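Local coordinates for protein neurotoxin (Clostridium botulinum, PDB 2QN0) that acts as the zinc-dependent protease light chain of botulinum neurotoxin serotype C1, cleaving the SNARE proteins syntaxin and SNAP-25 in neurons, at residues 20-25 against 44-49; 38-43 against 105-110; 170-175 against 235-240. All blocks are in the same frame, centred on the assembly; numbering follows the deposited sequence.

Interaction 1 of 3, residues 20-25 against 44-49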
loop_
_atom_site.group_PDB
_atom_site.type_symbol
_atom_site.label_atom_id
_atom_site.label_comp_id
_atom_site.label_asym_id
_atom_site.label_seq_id
_atom_site.Cartn_x
_atom_site.Cartn_y
_atom_site.Cartn_z
ATOM N N LEU A 20 -1.795 17.672 10.437
ATOM C CA LEU A 20 -3.066 17.779 11.141
ATOM C C LEU A 20 -3.241 16.620 12.106
ATOM O O LEU A 20 -2.467 15.663 12.098
ATOM C CB LEU A 20 -4.228 17.707 10.142
ATOM C CG LEU A 20 -4.246 18.555 8.871
ATOM C CD1 LEU A 20 -5.338 18.060 7.935
ATOM C CD2 LEU A 20 -4.479 20.000 9.237
ATOM N N TYR A 21 -4.278 16.719 12.932
ATOM C CA TYR A 21 -4.636 15.660 13.865
ATOM C C TYR A 21 -5.895 15.057 13.264
ATOM O O TYR A 21 -6.857 15.773 12.987
ATOM C CB TYR A 21 -4.929 16.225 15.255
ATOM C CG TYR A 21 -3.680 16.422 16.082
ATOM C CD1 TYR A 21 -3.048 15.336 16.691
ATOM C CD2 TYR A 21 -3.111 17.685 16.232
ATOM C CE1 TYR A 21 -1.877 15.503 17.428
ATOM C CE2 TYR A 21 -1.940 17.863 16.967
ATOM C CZ TYR A 21 -1.331 16.769 17.559
ATOM O OH TYR A 21 -0.165 16.940 18.270
ATOM N N LEU A 22 -5.881 13.746 13.053
ATOM C CA LEU A 22 -7.013 13.060 12.447
ATOM C C LEU A 22 -7.621 11.979 13.325
ATOM O O LEU A 22 -6.955 11.404 14.183
ATOM C CB LEU A 22 -6.582 12.409 11.123
ATOM C CG LEU A 22 -5.964 13.286 10.031
ATOM C CD1 LEU A 22 -5.448 12.400 8.898
ATOM C CD2 LEU A 22 -6.995 14.275 9.517
ATOM N N ASP A 23 -8.900 11.714 13.098
ATOM C CA ASP A 23 -9.609 10.657 13.807
ATOM C C ASP A 23 -10.211 9.832 12.677
ATOM O O ASP A 23 -11.172 10.260 12.041
ATOM C CB ASP A 23 -10.735 11.213 14.677
ATOM C CG ASP A 23 -11.383 10.142 15.535
ATOM O OD1 ASP A 23 -11.412 8.970 15.100
ATOM O OD2 ASP A 23 -11.870 10.469 16.636
ATOM N N THR A 24 -9.636 8.665 12.417
ATOM C CA THR A 24 -10.112 7.804 11.337
ATOM C C THR A 24 -11.291 6.930 11.742
ATOM O O THR A 24 -11.963 6.357 10.884
ATOM C CB THR A 24 -8.997 6.867 10.854
ATOM O OG1 THR A 24 -8.648 5.969 11.914
ATOM C CG2 THR A 24 -7.767 7.661 10.451
ATOM N N HIS A 25 -11.531 6.826 13.045
ATOM C CA HIS A 25 -12.613 5.998 13.569
ATOM C C HIS A 25 -12.377 4.539 13.200
ATOM O O HIS A 25 -13.323 3.762 13.077
ATOM C CB HIS A 25 -13.961 6.458 13.008
ATOM C CG HIS A 25 -14.338 7.848 13.413
ATOM N ND1 HIS A 25 -14.550 8.208 14.726
ATOM C CD2 HIS A 25 -14.516 8.973 12.681
ATOM C CE1 HIS A 25 -14.840 9.495 14.786
ATOM N NE2 HIS A 25 -14.826 9.983 13.559
ATOM N N TRP A 44 -1.291 10.308 2.850
ATOM C CA TRP A 44 -0.934 10.739 4.196
ATOM C C TRP A 44 -0.270 9.620 4.978
ATOM O O TRP A 44 -0.421 8.444 4.652
ATOM C CB TRP A 44 -2.183 11.169 4.966
ATOM C CG TRP A 44 -2.828 12.412 4.452
ATOM C CD1 TRP A 44 -3.585 12.545 3.322
ATOM C CD2 TRP A 44 -2.754 13.710 5.045
ATOM N NE1 TRP A 44 -3.989 13.854 3.174
ATOM C CE2 TRP A 44 -3.490 14.590 4.219
ATOM C CE3 TRP A 44 -2.134 14.218 6.197
ATOM C CZ2 TRP A 44 -3.624 15.954 4.508
ATOM C CZ3 TRP A 44 -2.266 15.578 6.484
ATOM C CH2 TRP A 44 -3.006 16.428 5.641
ATOM N N VAL A 45 0.470 9.994 6.016
ATOM C CA VAL A 45 1.107 9.009 6.870
ATOM C C VAL A 45 0.839 9.342 8.334
ATOM O O VAL A 45 0.961 10.495 8.752
ATOM C CB VAL A 45 2.639 8.934 6.636
ATOM C CG1 VAL A 45 3.276 10.292 6.849
ATOM C CG2 VAL A 45 3.256 7.905 7.586
ATOM N N ILE A 46 0.419 8.330 9.087
ATOM C CA ILE A 46 0.175 8.454 10.524
ATOM C C ILE A 46 1.146 7.425 11.092
ATOM O O ILE A 46 0.894 6.220 11.030
ATOM C CB ILE A 46 -1.267 8.073 10.903
ATOM C CG1 ILE A 46 -2.255 9.010 10.203
ATOM C CG2 ILE A 46 -1.443 8.169 12.420
ATOM C CD1 ILE A 46 -3.716 8.677 10.472
ATOM N N PRO A 47 2.285 7.891 11.634
ATOM C CA PRO A 47 3.343 7.052 12.213
ATOM C C PRO A 47 3.002 6.344 13.523
ATOM O O PRO A 47 3.810 6.346 14.451
ATOM C CB PRO A 47 4.511 8.034 12.401
ATOM C CG PRO A 47 4.115 9.271 11.631
ATOM C CD PRO A 47 2.628 9.313 11.776
ATOM N N ASP A 48 1.821 5.736 13.596
ATOM C CA ASP A 48 1.391 5.030 14.805
ATOM C C ASP A 48 1.100 3.559 14.517
ATOM O O ASP A 48 0.884 3.174 13.367
ATOM C CB ASP A 48 0.088 5.620 15.359
ATOM C CG ASP A 48 0.189 7.086 15.706
ATOM O OD1 ASP A 48 1.310 7.635 15.750
ATOM O OD2 ASP A 48 -0.882 7.684 15.949
ATOM N N ARG A 49 1.080 2.742 15.566
ATOM C CA ARG A 49 0.735 1.334 15.404
ATOM C C ARG A 49 -0.765 1.371 15.109
ATOM O O ARG A 49 -1.469 2.274 15.570
ATOM C CB ARG A 49 1.024 0.543 16.689
ATOM C CG ARG A 49 2.508 0.423 17.022
ATOM C CD ARG A 49 3.274 -0.332 15.931
ATOM N NE ARG A 49 2.959 -1.763 15.915
ATOM C CZ ARG A 49 3.463 -2.649 16.770
ATOM N NH1 ARG A 49 4.315 -2.256 17.710
ATOM N NH2 ARG A 49 3.120 -3.930 16.685
#
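L20 meets the indole of W44 at an oblique angle, with CD1 resting 3.7 Å from CH2 at the far end of the six-membered ring. The other flat group is the imidazole of H25. One of its faces carries the D23 carboxylate oxygen OD1, offset toward the rim, and the same oxygen accepts a 3.0 Å bond from H25 N, closing an Asx turn. The remaining contacts are aliphatic. L22 CD1 lies 4.4 Å from I46 CD1, while T24 CG2 meets I46 CD1 tip to tip at 4.2 Å. T24 places OG1 (chi1 65°) to accept from the backbone N of L26, so one small residue gives a methyl to the apolar layer and a hydroxyl to the backbone just after the strand. This is packing on one face of the mixed sheet between next-nearest strands, 19-23 and 43-46: strand 34-38 lies between them, the L22 and I46 CA atoms are 8.8 Å apart, and leucine, isoleucine and tryptophan are long enough to meet across it. Strand 34-38 pairs with L20 and L22 through the backbones of A36 and E34. I152 of strand 146-152 touches both L22 and W44, whereas V45 and P47 pack on helix 80-97.

Interaction 2 of 3, residues 38-43 against 105-110; sequences RITGNI and ELIYRL
T40 and I43, the two ends of a type II' beta turn, set their side chains against I107 and L110 of helix 101-112. The turn closes the hairpin between strands 34-38 and 43-46, and a classic beta bulge, in which I39 and T40 both face I43, lies at its base. In the first shell, the T40 and I107 side chains cross at about a right angle, their CG2 methyls 3.7 Å apart. With OG1 opposite the backbone N (chi1 -175°), the methyl of T40 is the branch presented to the helix, and the hydroxyl makes a weak bond to T4 O. I43 extends its long branch so that CD1 sits 4.0 Å from L110 CB, and this same methyl also packs on I107 CG2. Beta-branched I43 and I107 suit this buried seam, where the side chains meet by apolar packing alone; the backbone bond that ties the turn to this helix, N42 with S111, lies just beyond it.

The next shell fixes the turn. I43 N bonds to T40 O at 3.0 Å, and I39 N bonds to I43 O at 2.9 Å. G41 takes the positive phi of the second turn position, a conformation easy for a residue without a side chain. On the helical side, F94 and I97 of helix 80-97 also pack on I107, and M235 of helix 223-238 packs on L110. R109 NE grips E105 OE2 on its anti lone pair one helical turn back, and R109 NH2 has a second carboxylate partner in E353. R38 NE and NH2 bond to N18 OD1 and K17 O, and NH1 donates to G41 O: the bond is 2.8 Å long and fairly straight at 160°, with the oxygen in the guanidinium plane but the nitrogen lying 41° above the plane of the carbonyl.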
loop_
_atom_site.group_PDB
_atom_site.type_symbol
_atom_site.label_atom_id
_atom_site.label_comp_id
_atom_site.label_asym_id
_atom_site.label_seq_id
_atom_site.Cartn_x
_atom_site.Cartn_y
_atom_site.Cartn_z
ATOM N N ARG A 38 1.129 14.917 5.419
ATOM C CA ARG A 38 0.864 14.715 3.994
ATOM C C ARG A 38 2.169 14.495 3.230
ATOM O O ARG A 38 2.979 15.414 3.090
ATOM C CB ARG A 38 0.123 15.931 3.414
ATOM C CG ARG A 38 -0.379 15.744 1.974
ATOM C CD ARG A 38 -0.598 17.092 1.268
ATOM N NE ARG A 38 -1.589 17.940 1.933
ATOM C CZ ARG A 38 -2.904 17.861 1.742
ATOM N NH1 ARG A 38 -3.407 16.969 0.899
ATOM N NH2 ARG A 38 -3.719 18.684 2.394
ATOM N N ILE A 39 2.378 13.273 2.744
ATOM C CA ILE A 39 3.584 12.951 1.986
ATOM C C ILE A 39 3.556 13.754 0.689
ATOM O O ILE A 39 4.518 14.437 0.336
ATOM C CB ILE A 39 3.650 11.434 1.663
ATOM C CG1 ILE A 39 3.720 10.637 2.967
ATOM C CG2 ILE A 39 4.854 11.138 0.771
ATOM C CD1 ILE A 39 3.765 9.130 2.778
ATOM N N THR A 40 2.437 13.656 -0.020
ATOM C CA THR A 40 2.230 14.395 -1.259
ATOM C C THR A 40 0.790 14.166 -1.700
ATOM O O THR A 40 0.251 13.075 -1.534
ATOM C CB THR A 40 3.204 13.952 -2.377
ATOM O OG1 THR A 40 3.028 14.800 -3.519
ATOM C CG2 THR A 40 2.951 12.507 -2.785
ATOM N N GLY A 41 0.155 15.203 -2.232
ATOM C CA GLY A 41 -1.221 15.061 -2.672
ATOM C C GLY A 41 -2.134 14.423 -1.640
ATOM O O GLY A 41 -2.187 14.853 -0.484
ATOM N N ASN A 42 -2.842 13.375 -2.051
ATOM C CA ASN A 42 -3.781 12.702 -1.169
ATOM C C ASN A 42 -3.218 11.482 -0.437
ATOM O O ASN A 42 -3.967 10.610 -0.006
ATOM C CB ASN A 42 -5.030 12.315 -1.965
ATOM C CG ASN A 42 -5.703 13.521 -2.612
ATOM O OD1 ASN A 42 -6.140 13.460 -3.761
ATOM N ND2 ASN A 42 -5.794 14.620 -1.869
ATOM N N ILE A 43 -1.897 11.423 -0.303
ATOM C CA ILE A 43 -1.255 10.327 0.420
ATOM C C ILE A 43 -0.782 10.880 1.765
ATOM O O ILE A 43 0.028 11.807 1.809
ATOM C CB ILE A 43 -0.023 9.780 -0.322
ATOM C CG1 ILE A 43 -0.430 9.206 -1.684
ATOM C CG2 ILE A 43 0.640 8.688 0.528
ATOM C CD1 ILE A 43 0.752 8.720 -2.513
ATOM N N GLU A 105 5.165 7.759 -11.467
ATOM C CA GLU A 105 3.807 7.589 -11.985
ATOM C C GLU A 105 2.917 6.923 -10.937
ATOM O O GLU A 105 1.753 7.292 -10.774
ATOM C CB GLU A 105 3.828 6.756 -13.271
ATOM C CG GLU A 105 2.471 6.593 -13.952
ATOM C CD GLU A 105 1.835 7.922 -14.348
ATOM O OE1 GLU A 105 2.573 8.847 -14.748
ATOM O OE2 GLU A 105 0.591 8.034 -14.275
ATOM N N LEU A 106 3.466 5.937 -10.231
ATOM C CA LEU A 106 2.722 5.240 -9.184
ATOM C C LEU A 106 2.285 6.246 -8.119
ATOM O O LEU A 106 1.118 6.289 -7.721
ATOM C CB LEU A 106 3.603 4.158 -8.548
ATOM C CG LEU A 106 3.045 3.395 -7.344
ATOM C CD1 LEU A 106 1.798 2.607 -7.755
ATOM C CD2 LEU A 106 4.115 2.459 -6.805
ATOM N N ILE A 107 3.228 7.065 -7.664
ATOM C CA ILE A 107 2.928 8.070 -6.649
ATOM C C ILE A 107 1.946 9.114 -7.181
ATOM O O ILE A 107 1.021 9.531 -6.480
ATOM C CB ILE A 107 4.223 8.770 -6.172
ATOM C CG1 ILE A 107 5.129 7.746 -5.481
ATOM C CG2 ILE A 107 3.885 9.908 -5.210
ATOM C CD1 ILE A 107 6.527 8.260 -5.151
ATOM N N TYR A 108 2.146 9.534 -8.424
ATOM C CA TYR A 108 1.267 10.524 -9.031
ATOM C C TYR A 108 -0.178 10.032 -9.036
ATOM O O TYR A 108 -1.093 10.740 -8.613
ATOM C CB TYR A 108 1.706 10.814 -10.468
ATOM C CG TYR A 108 0.752 11.722 -11.208
ATOM C CD1 TYR A 108 0.724 13.093 -10.957
ATOM C CD2 TYR A 108 -0.165 11.201 -12.121
ATOM C CE1 TYR A 108 -0.197 13.925 -11.597
ATOM C CE2 TYR A 108 -1.089 12.022 -12.764
ATOM C CZ TYR A 108 -1.099 13.381 -12.496
ATOM O OH TYR A 108 -2.019 14.192 -13.121
ATOM N N ARG A 109 -0.388 8.813 -9.517
ATOM C CA ARG A 109 -1.739 8.272 -9.578
ATOM C C ARG A 109 -2.384 8.132 -8.206
ATOM O O ARG A 109 -3.513 8.573 -7.996
ATOM C CB ARG A 109 -1.735 6.924 -10.304
ATOM C CG ARG A 109 -1.243 7.039 -11.740
ATOM C CD ARG A 109 -1.446 5.757 -12.523
ATOM N NE ARG A 109 -0.793 5.840 -13.827
ATOM C CZ ARG A 109 -0.956 4.962 -14.809
ATOM N NH1 ARG A 109 -1.761 3.921 -14.649
ATOM N NH2 ARG A 109 -0.299 5.121 -15.951
ATOM N N LEU A 110 -1.671 7.522 -7.267
ATOM C CA LEU A 110 -2.213 7.342 -5.924
ATOM C C LEU A 110 -2.481 8.654 -5.185
ATOM O O LEU A 110 -3.387 8.728 -4.357
ATOM C CB LEU A 110 -1.268 6.482 -5.084
ATOM C CG LEU A 110 -1.230 4.991 -5.433
ATOM C CD1 LEU A 110 -0.168 4.295 -4.591
ATOM C CD2 LEU A 110 -2.601 4.374 -5.177
#

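Interaction 3 of 3, residues 170-175 against 235-240; sequences TSTFKL and MHNLYG
N237, in the last turn of helix 223-238, presents its carboxamide to T172 and T170, and these three residues make the whole direct contact. The T172 methyl CG2 lies over one face of the amide, 3.5 Å from N237 CG. A chi1 of 60° puts the hydroxyl over the backbone and swings the methyl toward the helix. T170 and N237 run alongside each other, pointing opposite ways; T170 CG2 comes within 3.7 Å of N237 ND2, close to the plane of the amide and at its nitrogen end.

The polar atoms are joined through water rather than directly. One water donates to T170 O at 2.8 Å and accepts from N237 ND2 at 3.0 Å. A second is bonded to T172 OG1 at 2.8 Å and donates to N237 OD1 over a longer 3.3 Å. ND2 also donates to S190 OG on the adjoining strand, so both ends of the amide are engaged and its rotation should be well defined. Asparagine suits the position by offering a donor and an acceptor on one short, flat group, and threonine by pairing a methyl with a hydroxyl.

T170 OG1 is hydrogen-bonded to E230 OE1, the glutamate of the HExxH pattern whose histidines H229 and H233 bind zinc. An edge strand, 169-171, packed against the metal-binding helix is consistent with the zincin fold of this protease family.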
loop_
_atom_site.group_PDB
_atom_site.type_symbol
_atom_site.label_atom_id
_atom_site.label_comp_id
_atom_site.label_asym_id
_atom_site.label_seq_id
_atom_site.Cartn_x
_atom_site.Cartn_y
_atom_site.Cartn_z
ATOM N N THR A 170 -2.604 -4.103 3.617
ATOM C CA THR A 170 -3.354 -2.988 3.037
ATOM C C THR A 170 -4.826 -3.371 3.080
ATOM O O THR A 170 -5.188 -4.485 2.696
ATOM C CB THR A 170 -2.962 -2.751 1.571
ATOM O OG1 THR A 170 -1.574 -2.409 1.500
ATOM C CG2 THR A 170 -3.798 -1.621 0.968
ATOM N N SER A 171 -5.675 -2.455 3.532
ATOM C CA SER A 171 -7.100 -2.751 3.633
ATOM C C SER A 171 -7.989 -1.563 3.305
ATOM O O SER A 171 -7.550 -0.412 3.352
ATOM C CB SER A 171 -7.444 -3.194 5.062
ATOM O OG SER A 171 -6.505 -4.123 5.576
ATOM N N THR A 172 -9.237 -1.860 2.953
ATOM C CA THR A 172 -10.237 -0.822 2.726
ATOM C C THR A 172 -11.302 -1.197 3.755
ATOM O O THR A 172 -11.278 -2.306 4.298
ATOM C CB THR A 172 -10.827 -0.829 1.298
ATOM O OG1 THR A 172 -11.453 -2.087 1.027
ATOM C CG2 THR A 172 -9.721 -0.562 0.276
ATOM N N PHE A 173 -12.231 -0.293 4.026
ATOM C CA PHE A 173 -13.239 -0.549 5.047
ATOM C C PHE A 173 -14.625 -0.140 4.588
ATOM O O PHE A 173 -14.769 0.732 3.738
ATOM C CB PHE A 173 -12.843 0.217 6.307
ATOM C CG PHE A 173 -11.413 -0.005 6.710
ATOM C CD1 PHE A 173 -11.073 -1.028 7.584
ATOM C CD2 PHE A 173 -10.396 0.768 6.155
ATOM C CE1 PHE A 173 -9.739 -1.285 7.898
ATOM C CE2 PHE A 173 -9.062 0.517 6.462
ATOM C CZ PHE A 173 -8.735 -0.511 7.334
ATOM N N LYS A 174 -15.646 -0.771 5.159
ATOM C CA LYS A 174 -17.014 -0.464 4.773
ATOM C C LYS A 174 -17.969 -0.609 5.948
ATOM O O LYS A 174 -17.638 -1.235 6.959
ATOM C CB LYS A 174 -17.461 -1.418 3.663
ATOM C CG LYS A 174 -17.619 -2.857 4.150
ATOM C CD LYS A 174 -18.141 -3.777 3.062
ATOM C CE LYS A 174 -18.391 -5.173 3.605
ATOM N NZ LYS A 174 -19.441 -5.174 4.665
ATOM N N LEU A 175 -19.156 -0.026 5.810
ATOM C CA LEU A 175 -20.171 -0.134 6.847
ATOM C C LEU A 175 -20.767 -1.536 6.715
ATOM O O LEU A 175 -20.727 -2.135 5.639
ATOM C CB LEU A 175 -21.257 0.927 6.654
ATOM C CG LEU A 175 -20.803 2.386 6.751
ATOM C CD1 LEU A 175 -22.003 3.304 6.560
ATOM C CD2 LEU A 175 -20.151 2.638 8.103
ATOM N N MET A 235 -3.317 0.622 -5.419
ATOM C CA MET A 235 -3.690 0.973 -6.788
ATOM C C MET A 235 -4.950 0.205 -7.181
ATOM O O MET A 235 -5.893 0.773 -7.738
ATOM C CB MET A 235 -2.554 0.630 -7.756
ATOM C CG MET A 235 -1.403 1.620 -7.742
ATOM S SD MET A 235 -1.807 3.154 -8.621
ATOM C CE MET A 235 -1.231 2.759 -10.264
ATOM N N HIS A 236 -4.969 -1.092 -6.889
ATOM C CA HIS A 236 -6.130 -1.911 -7.218
ATOM C C HIS A 236 -7.360 -1.379 -6.486
ATOM O O HIS A 236 -8.451 -1.310 -7.059
ATOM C CB HIS A 236 -5.881 -3.366 -6.815
ATOM C CG HIS A 236 -4.645 -3.956 -7.418
ATOM N ND1 HIS A 236 -4.014 -5.059 -6.885
ATOM C CD2 HIS A 236 -3.925 -3.601 -8.508
ATOM C CE1 HIS A 236 -2.957 -5.357 -7.620
ATOM N NE2 HIS A 236 -2.881 -4.488 -8.612
ATOM N N ASN A 237 -7.176 -0.992 -5.224
ATOM C CA ASN A 237 -8.271 -0.468 -4.405
ATOM C C ASN A 237 -8.782 0.885 -4.893
ATOM O O ASN A 237 -9.983 1.144 -4.876
ATOM C CB ASN A 237 -7.839 -0.312 -2.941
ATOM C CG ASN A 237 -7.565 -1.637 -2.260
ATOM O OD1 ASN A 237 -8.113 -2.668 -2.639
ATOM N ND2 ASN A 237 -6.725 -1.609 -1.229
ATOM N N LEU A 238 -7.864 1.749 -5.301
ATOM C CA LEU A 238 -8.230 3.074 -5.781
ATOM C C LEU A 238 -9.024 3.008 -7.083
ATOM O O LEU A 238 -9.992 3.743 -7.266
ATOM C CB LEU A 238 -6.972 3.917 -5.997
ATOM C CG LEU A 238 -7.183 5.308 -6.602
ATOM C CD1 LEU A 238 -8.175 6.104 -5.748
ATOM C CD2 LEU A 238 -5.839 6.029 -6.696
ATOM N N TYR A 239 -8.605 2.126 -7.986
ATOM C CA TYR A 239 -9.272 1.991 -9.277
ATOM C C TYR A 239 -10.433 0.999 -9.280
ATOM O O TYR A 239 -11.025 0.719 -10.326
ATOM C CB TYR A 239 -8.239 1.644 -10.345
ATOM C CG TYR A 239 -7.347 2.824 -10.660
ATOM C CD1 TYR A 239 -7.760 3.813 -11.554
ATOM C CD2 TYR A 239 -6.125 2.993 -10.009
ATOM C CE1 TYR A 239 -6.980 4.944 -11.790
ATOM C CE2 TYR A 239 -5.338 4.119 -10.236
ATOM C CZ TYR A 239 -5.770 5.088 -11.126
ATOM O OH TYR A 239 -4.996 6.204 -11.344
ATOM N N GLY A 240 -10.750 0.476 -8.100
ATOM C CA GLY A 240 -11.872 -0.437 -7.954
ATOM C C GLY A 240 -11.776 -1.776 -8.655
ATOM O O GLY A 240 -12.794 -2.323 -9.094
HETATM O O HOH W 1 -6.704 -4.148 0.348
HETATM O O HOH W 2 -9.754 -3.997 -0.136
#

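How the interactions relate
Interaction 1 spans inner strands of the mixed sheet, whereas interaction 3 lies at its edge strand 169-171. Interactions 1 and 2, with centres about 16 Å apart, meet where W44 CE3 packs 3.4 Å from R38 N, strand 43-46 following directly from the turn. Interaction 2 meets interaction 3 helix to helix: L106 CD1 lies 3.3 Å from M235 CG, and L110 CG 3.7 Å from M235 SD. Interactions 1 and 3 do not touch, their nearest atoms being about 7 Å apart. The side chain of L110 is about 13 Å from the zinc ion and that of T170 about 7 Å, placing interaction 3 beside the site formed by H229, H233 and E269.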